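Local coordinates for cytochrome P450 (PDB 3OFT), which belongs to the cytochrome P450 family of heme proteins and carries a protoporphyrin IX group with its iron inside a largely helical fold, at residues R66-C71 against N286-V291; P115-V120 against R352-V357. All coordinates share one frame; numbering follows the deposited sequence.

Overall arrangement
The two contacts show how one P450 chain joins distant parts of its sequence by different chemistry. Contact 1 lies at an outer edge of the mixed beta sheet, partly buried, where backbone hydrogen bonds, an asparagine side chain and a water join the strands, with an arginine lying against a valine beside them. Contact 2 is a buried meeting of two helices, with no hydrogen bond between the segments and mostly aliphatic and thioether surfaces, plus one glutamine amide against a valine methyl. They share no helix or strand; the centres of contacts 1 and 2 are 37 Å apart. Both lie near the heme: the side chain of Ser69 is about 5 Å away, and Glu354 touches it.

Contact 1: R66-C71 against N286-V291; sequences RLSSQC and NAVADV
The edge of the mixed beta sheet of the P450 fold is made here, where strand 67-68 pairs antiparallel with the end of strand 282-287. Ser68 and Asn286 form a hydrogen-bonded pair: Ser68 N gives to Asn286 O and Asn286 N gives to Ser68 O, both at 2.9 Å. Two residues further, beyond the non-hydrogen-bonded pair Leu67-Ala287, Val288 N reaches Arg66 O at 2.9 Å in a nearly straight bond (165°). The Asn286 side chain extends the pairing beyond the strands. With CG set between the backbone N and carbonyl carbon (chi1 54°), its OD1 receives Cys71 N at 3.1 Å from above the amide plane, 45° out of it. A water joins ND2 to Ser68 OG, which also accepts Gln70 N at 3.0 Å in an ST turn and bonds to Asp90. At the other end, the Arg66 side chain crosses Val291, whose CG2 lies 3.8 Å above one guanidinium face, near the rim; Asp63 salt-bridges Arg66 NE. Leu67 CD2 meets Ala287 CB at 3.8 Å on the opposite face from Ser68. Leu67 and Val291 both rest on Leu60 of helix 54-62, while Ala287 packs on Ile298 of strand 296-298.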
loop_
_atom_site.group_PDB
_atom_site.type_symbol
_atom_site.label_atom_id
_atom_site.label_comp_id
_atom_site.label_asym_id
_atom_site.label_seq_id
_atom_site.Cartn_x
_atom_site.Cartn_y
_atom_site.Cartn_z
ATOM N N ARG A 66 12.659 -15.673 11.188
ATOM C CA ARG A 66 12.433 -16.981 10.604
ATOM C C ARG A 66 11.660 -16.947 9.288
ATOM O O ARG A 66 11.728 -17.898 8.521
ATOM C CB ARG A 66 11.751 -17.875 11.617
ATOM C CG ARG A 66 12.583 -18.055 12.897
ATOM C CD ARG A 66 11.923 -19.080 13.769
ATOM N NE ARG A 66 10.662 -18.556 14.319
ATOM C CZ ARG A 66 9.801 -19.258 15.040
ATOM N NH1 ARG A 66 10.022 -20.547 15.293
ATOM N NH2 ARG A 66 8.706 -18.682 15.509
ATOM N N LEU A 67 10.965 -15.839 9.015
ATOM C CA LEU A 67 10.212 -15.673 7.753
ATOM C C LEU A 67 10.789 -14.475 7.010
ATOM O O LEU A 67 10.494 -13.327 7.349
ATOM C CB LEU A 67 8.717 -15.474 8.042
ATOM C CG LEU A 67 8.005 -16.633 8.737
ATOM C CD1 LEU A 67 6.519 -16.274 8.793
ATOM C CD2 LEU A 67 8.178 -17.953 7.974
ATOM N N SER A 68 11.596 -14.780 5.999
ATOM C CA SER A 68 12.372 -13.846 5.208
ATOM C C SER A 68 11.471 -13.104 4.259
ATOM O O SER A 68 10.447 -13.637 3.774
ATOM C CB SER A 68 13.477 -14.581 4.404
ATOM O OG SER A 68 14.173 -13.751 3.448
ATOM N N SER A 69 11.895 -11.875 3.987
ATOM C CA SER A 69 11.207 -10.967 3.060
ATOM C C SER A 69 11.803 -11.077 1.671
ATOM O O SER A 69 11.423 -10.323 0.759
ATOM C CB SER A 69 11.306 -9.518 3.528
ATOM O OG SER A 69 10.485 -9.328 4.674
ATOM N N GLN A 70 12.745 -12.002 1.498
ATOM C CA GLN A 70 13.472 -12.051 0.242
ATOM C C GLN A 70 12.624 -12.350 -0.973
ATOM O O GLN A 70 12.859 -11.796 -2.053
ATOM C CB GLN A 70 14.524 -13.155 0.300
ATOM C CG GLN A 70 15.702 -12.817 -0.449
ATOM C CD GLN A 70 16.742 -12.346 0.507
ATOM O OE1 GLN A 70 16.499 -11.421 1.316
ATOM N NE2 GLN A 70 17.905 -13.004 0.475
ATOM N N CYS A 71 11.665 -13.258 -0.812
ATOM C CA CYS A 71 10.895 -13.788 -1.964
ATOM C C CYS A 71 10.044 -12.718 -2.719
ATOM O O CYS A 71 9.826 -12.829 -3.933
ATOM C CB CYS A 71 10.016 -14.966 -1.506
ATOM S SG CYS A 71 8.642 -14.533 -0.328
ATOM N N ASN A 286 9.229 -16.101 2.865
ATOM C CA ASN A 286 9.695 -17.459 2.643
ATOM C C ASN A 286 10.356 -17.910 3.930
ATOM O O ASN A 286 11.160 -17.194 4.522
ATOM C CB ASN A 286 10.668 -17.545 1.425
ATOM C CG ASN A 286 11.843 -16.574 1.524
ATOM O OD1 ASN A 286 11.687 -15.337 1.467
ATOM N ND2 ASN A 286 13.047 -17.126 1.619
ATOM N N ALA A 287 10.011 -19.103 4.373
ATOM C CA ALA A 287 10.591 -19.596 5.607
ATOM C C ALA A 287 12.092 -19.899 5.452
ATOM O O ALA A 287 12.506 -20.596 4.515
ATOM C CB ALA A 287 9.826 -20.810 6.104
ATOM N N VAL A 288 12.906 -19.368 6.365
ATOM C CA VAL A 288 14.358 -19.712 6.439
ATOM C C VAL A 288 14.756 -20.586 7.666
ATOM O O VAL A 288 15.942 -21.002 7.810
ATOM C CB VAL A 288 15.272 -18.463 6.344
ATOM C CG1 VAL A 288 15.183 -17.825 4.944
ATOM C CG2 VAL A 288 14.917 -17.477 7.449
ATOM N N ALA A 289 13.774 -20.822 8.538
ATOM C CA ALA A 289 13.841 -21.775 9.663
ATOM C C ALA A 289 12.440 -22.341 9.782
ATOM O O ALA A 289 11.498 -21.685 9.360
ATOM C CB ALA A 289 14.231 -21.066 10.962
ATOM N N ASP A 290 12.275 -23.536 10.360
ATOM C CA ASP A 290 10.915 -24.068 10.588
ATOM C C ASP A 290 10.189 -23.176 11.600
ATOM O O ASP A 290 10.827 -22.619 12.522
ATOM C CB ASP A 290 10.942 -25.503 11.129
ATOM C CG ASP A 290 11.514 -26.526 10.126
ATOM O OD1 ASP A 290 11.665 -26.239 8.911
ATOM O OD2 ASP A 290 11.799 -27.661 10.571
ATOM N N VAL A 291 8.874 -23.028 11.428
ATOM C CA VAL A 291 8.072 -22.154 12.302
ATOM C C VAL A 291 6.788 -22.877 12.652
ATOM O O VAL A 291 5.957 -23.143 11.779
ATOM C CB VAL A 291 7.662 -20.786 11.616
ATOM C CG1 VAL A 291 6.675 -19.985 12.513
ATOM C CG2 VAL A 291 8.869 -19.950 11.268
HETATM O O HOH W 1 15.851 -15.563 1.963
#

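Contact 2: P115-V120 against R352-V357; sequences PKVQAV and RMEVIV
Val357 N gives its hydrogen to Met353 O at 2.9 Å, the intrahelical bond that sets these two residues one turn apart on the flank of helix 348-365 turned to Val117. Val117 fits against both: Val117 CG2 meets the Met353 methyl CE at 3.7 Å, and Val117 CG1 lies 3.9 Å from Met353 SD and 4.0 Å from Val357 CG1. Two bends, at chi2 and chi3, swing the Met353 thioether across to the Val117 branch. Helices 107-128 and 348-365, the D and L helices, belong to the core helical bundle of the P450 fold; they run broadly parallel here, their short axes crossing at -47° and approaching to 9.6 Å. Val357 drives its two methyls against Gln118: Val357 CG1 rests 3.7 Å from Gln118 CA, and Val357 CG2 touches Gln118 CB at 3.6 Å and Gln118 OE1 at 3.5 Å. Gln118 lies extended beyond CG, its chain passing obliquely over Val357 CG2, and its NE2 bonds to Glu361, a turn further along helix 348-365. Glu354, whose CG comes only loosely near Val117 CG1, also touches the heme and Val239 of helix 221-252.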
loop_
_atom_site.group_PDB
_atom_site.type_symbol
_atom_site.label_atom_id
_atom_site.label_comp_id
_atom_site.label_asym_id
_atom_site.label_seq_id
_atom_site.Cartn_x
_atom_site.Cartn_y
_atom_site.Cartn_z
ATOM N N PRO A 115 1.859 21.503 3.009
ATOM C CA PRO A 115 1.310 22.528 2.113
ATOM C C PRO A 115 1.471 22.211 0.624
ATOM O O PRO A 115 0.517 22.379 -0.143
ATOM C CB PRO A 115 2.140 23.766 2.470
ATOM C CG PRO A 115 2.469 23.542 3.937
ATOM C CD PRO A 115 2.821 22.093 3.974
ATOM N N LYS A 116 2.649 21.762 0.211
ATOM C CA LYS A 116 2.831 21.390 -1.199
ATOM C C LYS A 116 1.942 20.215 -1.604
ATOM O O LYS A 116 1.337 20.255 -2.665
ATOM C CB LYS A 116 4.290 21.077 -1.557
ATOM C CG LYS A 116 5.137 22.334 -1.749
ATOM C CD LYS A 116 6.487 22.017 -2.405
ATOM C CE LYS A 116 7.573 21.796 -1.372
ATOM N NZ LYS A 116 8.908 21.550 -2.046
ATOM N N VAL A 117 1.860 19.198 -0.762
ATOM C CA VAL A 117 1.033 18.017 -1.079
ATOM C C VAL A 117 -0.447 18.406 -1.100
ATOM O O VAL A 117 -1.180 18.013 -2.005
ATOM C CB VAL A 117 1.360 16.819 -0.151
ATOM C CG1 VAL A 117 0.472 15.575 -0.432
ATOM C CG2 VAL A 117 2.799 16.438 -0.327
ATOM N N GLN A 118 -0.877 19.220 -0.142
ATOM C CA GLN A 118 -2.250 19.740 -0.179
ATOM C C GLN A 118 -2.534 20.508 -1.460
ATOM O O GLN A 118 -3.607 20.376 -2.038
ATOM C CB GLN A 118 -2.566 20.585 1.064
ATOM C CG GLN A 118 -4.110 20.755 1.317
ATOM C CD GLN A 118 -4.473 21.162 2.758
ATOM O OE1 GLN A 118 -3.721 20.902 3.715
ATOM N NE2 GLN A 118 -5.649 21.778 2.914
ATOM N N ALA A 119 -1.595 21.331 -1.913
ATOM C CA ALA A 119 -1.817 22.088 -3.155
ATOM C C ALA A 119 -2.017 21.172 -4.403
ATOM O O ALA A 119 -2.806 21.463 -5.318
ATOM C CB ALA A 119 -0.687 23.071 -3.378
ATOM N N VAL A 120 -1.290 20.058 -4.424
ATOM C CA VAL A 120 -1.438 19.055 -5.482
ATOM C C VAL A 120 -2.840 18.416 -5.455
ATOM O O VAL A 120 -3.497 18.298 -6.509
ATOM C CB VAL A 120 -0.361 17.944 -5.339
ATOM C CG1 VAL A 120 -0.737 16.729 -6.163
ATOM C CG2 VAL A 120 0.952 18.482 -5.764
ATOM N N ARG A 352 -0.476 8.800 5.987
ATOM C CA ARG A 352 -1.508 9.401 6.865
ATOM C C ARG A 352 -1.758 10.875 6.459
ATOM O O ARG A 352 -2.909 11.332 6.365
ATOM C CB ARG A 352 -1.072 9.343 8.348
ATOM C CG ARG A 352 -2.112 9.945 9.283
ATOM C CD ARG A 352 -1.570 10.145 10.681
ATOM N NE ARG A 352 -2.639 10.327 11.669
ATOM C CZ ARG A 352 -2.923 11.472 12.303
ATOM N NH1 ARG A 352 -3.931 11.498 13.183
ATOM N NH2 ARG A 352 -2.204 12.579 12.075
ATOM N N MET A 353 -0.670 11.597 6.193
ATOM C CA MET A 353 -0.750 12.986 5.732
ATOM C C MET A 353 -1.451 13.102 4.377
ATOM O O MET A 353 -2.250 14.016 4.161
ATOM C CB MET A 353 0.657 13.637 5.689
ATOM C CG MET A 353 0.710 15.158 5.299
ATOM S SD MET A 353 0.742 15.384 3.495
ATOM C CE MET A 353 2.524 15.271 3.209
ATOM N N GLU A 354 -1.132 12.216 3.449
ATOM C CA GLU A 354 -1.812 12.231 2.149
ATOM C C GLU A 354 -3.328 11.992 2.295
ATOM O O GLU A 354 -4.129 12.664 1.624
ATOM C CB GLU A 354 -1.229 11.166 1.239
ATOM C CG GLU A 354 0.226 11.452 0.846
ATOM C CD GLU A 354 0.846 10.282 0.034
ATOM O OE1 GLU A 354 1.197 10.459 -1.119
ATOM O OE2 GLU A 354 0.978 9.160 0.560
ATOM N N VAL A 355 -3.713 11.047 3.150
ATOM C CA VAL A 355 -5.154 10.768 3.352
ATOM C C VAL A 355 -5.835 11.984 4.008
ATOM O O VAL A 355 -6.944 12.388 3.590
ATOM C CB VAL A 355 -5.405 9.491 4.182
ATOM C CG1 VAL A 355 -6.930 9.377 4.609
ATOM C CG2 VAL A 355 -4.957 8.256 3.373
ATOM N N ILE A 356 -5.196 12.540 5.030
ATOM C CA ILE A 356 -5.723 13.789 5.679
ATOM C C ILE A 356 -5.859 14.945 4.679
ATOM O O ILE A 356 -6.877 15.630 4.615
ATOM C CB ILE A 356 -4.821 14.208 6.871
ATOM C CG1 ILE A 356 -5.026 13.217 8.032
ATOM C CG2 ILE A 356 -5.074 15.693 7.266
ATOM C CD1 ILE A 356 -3.942 13.307 9.175
ATOM N N VAL A 357 -4.846 15.157 3.864
ATOM C CA VAL A 357 -4.904 16.254 2.910
ATOM C C VAL A 357 -6.002 16.036 1.839
ATOM O O VAL A 357 -6.695 16.988 1.394
ATOM C CB VAL A 357 -3.453 16.437 2.394
ATOM C CG1 VAL A 357 -3.262 16.304 0.883
ATOM C CG2 VAL A 357 -2.785 17.597 3.125
#